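Local structure of polyhedrin (Operophtera brumata cypovirus 19, 5A99) at residues H36-R50 with S228-Y240. The protein forms the crystalline lattice of polyhedra, the micrometre-sized occlusion bodies that embed cypovirus particles and probably protect them between insect hosts. Residues are numbered along the deposited sequence; the frame is centred on the assembly and turned at random.
Sequences HLVLYMKDSSLQIIR and SVANYWTRFQYLY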
loop_
_atom_site.group_PDB
_atom_site.type_symbol
_atom_site.label_atom_id
_atom_site.label_comp_id
_atom_site.label_asym_id
_atom_site.label_seq_id
_atom_site.Cartn_x
_atom_site.Cartn_y
_atom_site.Cartn_z
ATOM N N HIS A 36 12.441 2.535 -11.605
ATOM C CA HIS A 36 11.605 3.444 -12.381
ATOM C C HIS A 36 10.770 2.673 -13.377
ATOM O O HIS A 36 11.291 1.863 -14.140
ATOM C CB HIS A 36 12.456 4.440 -13.156
ATOM C CG HIS A 36 12.920 5.610 -12.346
ATOM N ND1 HIS A 36 14.140 5.633 -11.713
ATOM C CD2 HIS A 36 12.339 6.808 -12.089
ATOM C CE1 HIS A 36 14.291 6.788 -11.088
ATOM N NE2 HIS A 36 13.206 7.515 -11.292
ATOM N N LEU A 37 9.473 2.941 -13.378
ATOM C CA LEU A 37 8.620 2.450 -14.432
ATOM C C LEU A 37 8.236 3.665 -15.265
ATOM O O LEU A 37 7.542 4.570 -14.791
ATOM C CB LEU A 37 7.397 1.740 -13.855
ATOM C CG LEU A 37 6.385 1.214 -14.876
ATOM C CD1 LEU A 37 7.051 0.350 -15.935
ATOM C CD2 LEU A 37 5.268 0.439 -14.159
ATOM N N VAL A 38 8.740 3.702 -16.491
ATOM C CA VAL A 38 8.523 4.837 -17.372
ATOM C C VAL A 38 7.534 4.422 -18.440
ATOM O O VAL A 38 7.759 3.455 -19.165
ATOM C CB VAL A 38 9.820 5.285 -18.045
ATOM C CG1 VAL A 38 9.580 6.548 -18.922
ATOM C CG2 VAL A 38 10.882 5.525 -17.007
ATOM N N LEU A 39 6.441 5.157 -18.534
ATOM C CA LEU A 39 5.392 4.826 -19.493
ATOM C C LEU A 39 5.315 5.878 -20.585
ATOM O O LEU A 39 5.123 7.064 -20.310
ATOM C CB LEU A 39 4.053 4.705 -18.769
ATOM C CG LEU A 39 4.114 3.700 -17.616
ATOM C CD1 LEU A 39 2.906 3.784 -16.711
ATOM C CD2 LEU A 39 4.264 2.298 -18.184
ATOM N N TYR A 40 5.486 5.438 -21.822
ATOM C CA TYR A 40 5.418 6.333 -22.958
ATOM C C TYR A 40 4.014 6.304 -23.515
ATOM O O TYR A 40 3.528 5.275 -23.982
ATOM C CB TYR A 40 6.456 5.934 -24.001
ATOM C CG TYR A 40 7.839 5.851 -23.401
ATOM C CD1 TYR A 40 8.643 6.984 -23.286
ATOM C CD2 TYR A 40 8.325 4.648 -22.911
ATOM C CE1 TYR A 40 9.904 6.906 -22.719
ATOM C CE2 TYR A 40 9.578 4.562 -22.349
ATOM C CZ TYR A 40 10.361 5.692 -22.252
ATOM O OH TYR A 40 11.606 5.604 -21.686
ATOM N N MET A 41 3.362 7.453 -23.446
ATOM C CA MET A 41 1.943 7.532 -23.726
ATOM C C MET A 41 1.700 7.849 -25.207
ATOM O O MET A 41 2.635 8.094 -25.983
ATOM C CB MET A 41 1.287 8.574 -22.802
ATOM C CG MET A 41 1.636 8.425 -21.302
ATOM S SD MET A 41 1.477 6.782 -20.546
ATOM C CE MET A 41 -0.300 6.597 -20.594
ATOM N N LYS A 42 0.437 7.830 -25.596
ATOM C CA LYS A 42 0.059 7.933 -26.999
ATOM C C LYS A 42 0.262 9.352 -27.555
ATOM O O LYS A 42 0.304 9.554 -28.771
ATOM C CB LYS A 42 -1.384 7.445 -27.170
ATOM C CG LYS A 42 -1.518 5.958 -26.877
ATOM C CD LYS A 42 -2.929 5.404 -27.052
ATOM C CE LYS A 42 -2.893 3.872 -27.066
ATOM N NZ LYS A 42 -4.206 3.227 -27.250
ATOM N N ASP A 43 0.434 10.328 -26.666
ATOM C CA ASP A 43 0.733 11.695 -27.105
ATOM C C ASP A 43 2.229 12.003 -27.018
ATOM O O ASP A 43 2.661 13.159 -27.157
ATOM C CB ASP A 43 -0.088 12.710 -26.299
ATOM C CG ASP A 43 0.196 12.660 -24.801
ATOM O OD1 ASP A 43 0.984 11.798 -24.339
ATOM O OD2 ASP A 43 -0.404 13.481 -24.072
ATOM N N SER A 44 3.000 10.944 -26.779
ATOM C CA SER A 44 4.449 11.011 -26.576
ATOM C C SER A 44 4.881 11.602 -25.246
ATOM O O SER A 44 6.084 11.722 -24.988
ATOM C CB SER A 44 5.149 11.747 -27.720
ATOM O OG SER A 44 5.123 10.960 -28.888
ATOM N N SER A 45 3.919 11.956 -24.398
ATOM C CA SER A 45 4.241 12.379 -23.042
ATOM C C SER A 45 4.710 11.160 -22.245
ATOM O O SER A 45 4.450 10.016 -22.633
ATOM C CB SER A 45 3.041 13.072 -22.371
ATOM O OG SER A 45 2.046 12.156 -21.936
ATOM N N LEU A 46 5.431 11.404 -21.153
ATOM C CA LEU A 46 5.866 10.327 -20.274
ATOM C C LEU A 46 5.168 10.407 -18.936
ATOM O O LEU A 46 5.021 11.488 -18.353
ATOM C CB LEU A 46 7.375 10.396 -20.005
ATOM C CG LEU A 46 8.339 9.789 -21.018
ATOM C CD1 LEU A 46 8.254 10.545 -22.351
ATOM C CD2 LEU A 46 9.755 9.815 -20.460
ATOM N N GLN A 47 4.769 9.243 -18.442
ATOM C CA GLN A 47 4.420 9.100 -17.046
ATOM C C GLN A 47 5.521 8.279 -16.365
ATOM O O GLN A 47 5.810 7.152 -16.763
ATOM C CB GLN A 47 3.065 8.422 -16.878
ATOM C CG GLN A 47 2.682 8.245 -15.425
ATOM C CD GLN A 47 1.231 7.865 -15.234
ATOM O OE1 GLN A 47 0.539 8.440 -14.396
ATOM N NE2 GLN A 47 0.767 6.885 -15.997
ATOM N N ILE A 48 6.133 8.876 -15.347
ATOM C CA ILE A 48 7.213 8.256 -14.594
ATOM C C ILE A 48 6.717 7.844 -13.220
ATOM O O ILE A 48 6.106 8.626 -12.498
ATOM C CB ILE A 48 8.423 9.223 -14.448
ATOM C CG1 ILE A 48 8.891 9.684 -15.827
ATOM C CG2 ILE A 48 9.575 8.561 -13.687
ATOM C CD1 ILE A 48 10.133 10.566 -15.809
ATOM N N ILE A 49 6.960 6.588 -12.881
ATOM C CA ILE A 49 6.672 6.077 -11.547
ATOM C C ILE A 49 8.007 5.633 -10.969
ATOM O O ILE A 49 8.678 4.778 -11.545
ATOM C CB ILE A 49 5.688 4.898 -11.598
ATOM C CG1 ILE A 49 4.344 5.348 -12.182
ATOM C CG2 ILE A 49 5.449 4.320 -10.214
ATOM C CD1 ILE A 49 3.383 4.227 -12.401
ATOM N N ARG A 50 8.415 6.253 -9.866
ATOM C CA ARG A 50 9.624 5.838 -9.174
ATOM C C ARG A 50 9.312 5.222 -7.828
ATOM O O ARG A 50 8.658 5.833 -6.970
ATOM C CB ARG A 50 10.595 6.990 -8.951
ATOM C CG ARG A 50 11.894 6.529 -8.289
ATOM C CD ARG A 50 12.867 7.663 -8.052
ATOM N NE ARG A 50 12.578 8.449 -6.852
ATOM C CZ ARG A 50 12.445 9.775 -6.831
ATOM N NH1 ARG A 50 12.528 10.468 -7.962
ATOM N NH2 ARG A 50 12.225 10.408 -5.674
ATOM N N SER A 228 11.797 15.286 -19.713
ATOM C CA SER A 228 12.194 14.456 -18.575
ATOM C C SER A 228 13.719 14.364 -18.448
ATOM O O SER A 228 14.247 14.404 -17.340
ATOM C CB SER A 228 11.575 13.049 -18.652
ATOM O OG SER A 228 12.166 12.255 -19.661
ATOM N N VAL A 229 14.419 14.262 -19.577
ATOM C CA VAL A 229 15.883 14.219 -19.562
ATOM C C VAL A 229 16.396 15.507 -18.917
ATOM O O VAL A 229 17.215 15.473 -17.998
ATOM C CB VAL A 229 16.478 14.011 -20.990
ATOM C CG1 VAL A 229 17.964 14.324 -21.033
ATOM C CG2 VAL A 229 16.218 12.589 -21.481
ATOM N N ALA A 230 15.875 16.635 -19.382
ATOM C CA ALA A 230 16.275 17.941 -18.878
ATOM C C ALA A 230 15.899 18.201 -17.421
ATOM O O ALA A 230 16.695 18.752 -16.655
ATOM C CB ALA A 230 15.699 19.024 -19.756
ATOM N N ASN A 231 14.692 17.816 -17.034
ATOM C CA ASN A 231 14.144 18.262 -15.758
ATOM C C ASN A 231 14.104 17.193 -14.672
ATOM O O ASN A 231 13.724 17.475 -13.538
ATOM C CB ASN A 231 12.737 18.811 -15.985
ATOM C CG ASN A 231 12.737 20.095 -16.793
ATOM O OD1 ASN A 231 13.793 20.616 -17.179
ATOM N ND2 ASN A 231 11.554 20.596 -17.080
ATOM N N TYR A 232 14.511 15.980 -15.014
ATOM C CA TYR A 232 14.391 14.859 -14.091
ATOM C C TYR A 232 15.633 13.976 -14.095
ATOM O O TYR A 232 16.367 13.917 -13.115
ATOM C CB TYR A 232 13.153 14.037 -14.444
ATOM C CG TYR A 232 12.862 12.928 -13.475
ATOM C CD1 TYR A 232 12.087 13.151 -12.340
ATOM C CD2 TYR A 232 13.371 11.654 -13.686
ATOM C CE1 TYR A 232 11.825 12.128 -11.445
ATOM C CE2 TYR A 232 13.107 10.620 -12.801
ATOM C CZ TYR A 232 12.350 10.857 -11.675
ATOM O OH TYR A 232 12.105 9.805 -10.792
ATOM N N TRP A 233 15.875 13.290 -15.200
ATOM C CA TRP A 233 16.924 12.276 -15.227
ATOM C C TRP A 233 18.296 12.869 -14.905
ATOM O O TRP A 233 18.943 12.446 -13.950
ATOM C CB TRP A 233 16.926 11.554 -16.573
ATOM C CG TRP A 233 15.611 10.888 -16.855
ATOM C CD1 TRP A 233 14.677 11.284 -17.756
ATOM C CD2 TRP A 233 15.085 9.712 -16.221
ATOM N NE1 TRP A 233 13.606 10.430 -17.740
ATOM C CE2 TRP A 233 13.830 9.455 -16.800
ATOM C CE3 TRP A 233 15.553 8.854 -15.222
ATOM C CZ2 TRP A 233 13.028 8.386 -16.406
ATOM C CZ3 TRP A 233 14.755 7.786 -14.832
ATOM C CH2 TRP A 233 13.511 7.562 -15.424
ATOM N N THR A 234 18.731 13.852 -15.689
ATOM C CA THR A 234 20.027 14.477 -15.458
ATOM C C THR A 234 20.044 15.236 -14.125
ATOM O O THR A 234 21.005 15.154 -13.368
ATOM C CB THR A 234 20.422 15.406 -16.619
ATOM O OG1 THR A 234 19.421 16.417 -16.804
ATOM C CG2 THR A 234 20.570 14.609 -17.892
ATOM N N ARG A 235 18.952 15.919 -13.826
ATOM C CA ARG A 235 18.834 16.721 -12.610
ATOM C C ARG A 235 19.032 15.922 -11.325
ATOM O O ARG A 235 19.709 16.380 -10.396
ATOM C CB ARG A 235 17.461 17.389 -12.589
ATOM C CG ARG A 235 16.994 17.840 -11.209
ATOM C CD ARG A 235 15.730 18.685 -11.314
ATOM N NE ARG A 235 15.996 19.876 -12.110
ATOM C CZ ARG A 235 16.605 20.949 -11.632
ATOM N NH1 ARG A 235 16.981 20.968 -10.362
ATOM N NH2 ARG A 235 16.832 21.994 -12.415
ATOM N N PHE A 236 18.433 14.733 -11.279
ATOM C CA PHE A 236 18.363 13.934 -10.053
ATOM C C PHE A 236 19.389 12.801 -10.016
ATOM O O PHE A 236 19.436 12.031 -9.057
ATOM C CB PHE A 236 16.943 13.358 -9.888
ATOM C CG PHE A 236 15.870 14.410 -9.715
ATOM C CD1 PHE A 236 16.017 15.426 -8.787
ATOM C CD2 PHE A 236 14.731 14.394 -10.500
ATOM C CE1 PHE A 236 15.036 16.396 -8.639
ATOM C CE2 PHE A 236 13.760 15.362 -10.362
ATOM C CZ PHE A 236 13.912 16.364 -9.437
ATOM N N GLN A 237 20.203 12.688 -11.061
ATOM C CA GLN A 237 21.228 11.642 -11.120
ATOM C C GLN A 237 20.609 10.248 -11.249
ATOM O O GLN A 237 21.101 9.258 -10.677
ATOM C CB GLN A 237 22.135 11.719 -9.892
ATOM C CG GLN A 237 23.484 11.093 -10.119
ATOM C CD GLN A 237 24.379 11.160 -8.917
ATOM O OE1 GLN A 237 23.921 11.134 -7.772
ATOM N NE2 GLN A 237 25.680 11.225 -9.169
ATOM N N TYR A 238 19.513 10.178 -11.999
ATOM C CA TYR A 238 18.911 8.907 -12.369
ATOM C C TYR A 238 19.350 8.551 -13.786
ATOM O O TYR A 238 19.023 9.257 -14.746
ATOM C CB TYR A 238 17.390 9.007 -12.315
ATOM C CG TYR A 238 16.848 9.069 -10.915
ATOM C CD1 TYR A 238 17.271 8.164 -9.959
ATOM C CD2 TYR A 238 15.933 10.048 -10.544
ATOM C CE1 TYR A 238 16.788 8.205 -8.684
ATOM C CE2 TYR A 238 15.440 10.108 -9.256
ATOM C CZ TYR A 238 15.870 9.181 -8.332
ATOM O OH TYR A 238 15.392 9.226 -7.053
ATOM N N LEU A 239 20.115 7.475 -13.906
ATOM C CA LEU A 239 20.620 7.027 -15.200
ATOM C C LEU A 239 19.445 6.633 -16.095
ATOM O O LEU A 239 18.455 6.083 -15.626
ATOM C CB LEU A 239 21.613 5.872 -15.010
ATOM C CG LEU A 239 22.843 6.232 -14.170
ATOM C CD1 LEU A 239 23.803 5.056 -14.038
ATOM C CD2 LEU A 239 23.566 7.438 -14.764
ATOM N N TYR A 240 19.548 6.950 -17.381
ATOM C CA TYR A 240 18.414 6.829 -18.286
ATOM C C TYR A 240 18.860 6.675 -19.734
ATOM O O TYR A 240 19.884 7.231 -20.158
ATOM C CB TYR A 240 17.491 8.059 -18.149
ATOM C CG TYR A 240 16.278 8.027 -19.047
ATOM C CD1 TYR A 240 15.183 7.245 -18.732
ATOM C CD2 TYR A 240 16.225 8.792 -20.205
ATOM C CE1 TYR A 240 14.075 7.200 -19.549
ATOM C CE2 TYR A 240 15.117 8.765 -21.028
ATOM C CZ TYR A 240 14.044 7.959 -20.694
ATOM O OH TYR A 240 12.932 7.919 -21.489
#
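His-36 meets three aromatic side chains of 228-240 at once. Its NE2 lies 2.6 Å from Tyr-232 OH in a hydrogen bond near the ring plane, the two rings standing almost perpendicular and touching rim to rim. The six-membered ring of Trp-233 turns its edge to one imidazole face, with planes at 58°, while CG of Arg-50 lies over the opposite face, toward the rim. At its edge, the imidazole places CE1 3.4 Å from CG of Tyr-238 in a T-shaped pair. The imidazole is thus fixed in rotation by one polar bond and three packed surfaces.

Tyr-232 OH is gripped twice, by His-36 NE2 and by Arg-50 NH1, which donates to it over 2.9 Å. Arg-50 bends at chi3 (81°), which sets Tyr-238 OH over one guanidinium face, 2.9 Å from Arg-50 NE, at an angle too poor for a hydrogen bond. Next to this cluster, Ile-48 CD1 sits over the face of the Tyr-232 ring, toward its rim, and reaches Trp-233 CZ2 at 3.7 Å. Val-38 CG2 meets the indole edge.

The contact packs helix 225-236 on one face of a β-hairpin, strands 33-40 and 46-53 of the antiparallel sheet; strand 46-50 and helix 228-236 run 16° from parallel, and their axes approach to 11.7 Å. At the turn end Tyr-40 OH donates to Tyr-240 OH (2.7 Å).

A Schellman motif at Gln-237 ends the helix and leads the chain back to Tyr-238 and Tyr-240, the latter with its ring against the indole, Trp-233 NE1 over its centre. Farther out, Glu-225 OE2 hydrogen-bonds Tyr-240 OH, Gln-52 OE1 bonds Arg-50 NE, and the backbone O of Asn-132 of a second subunit accepts from Arg-50 NH2.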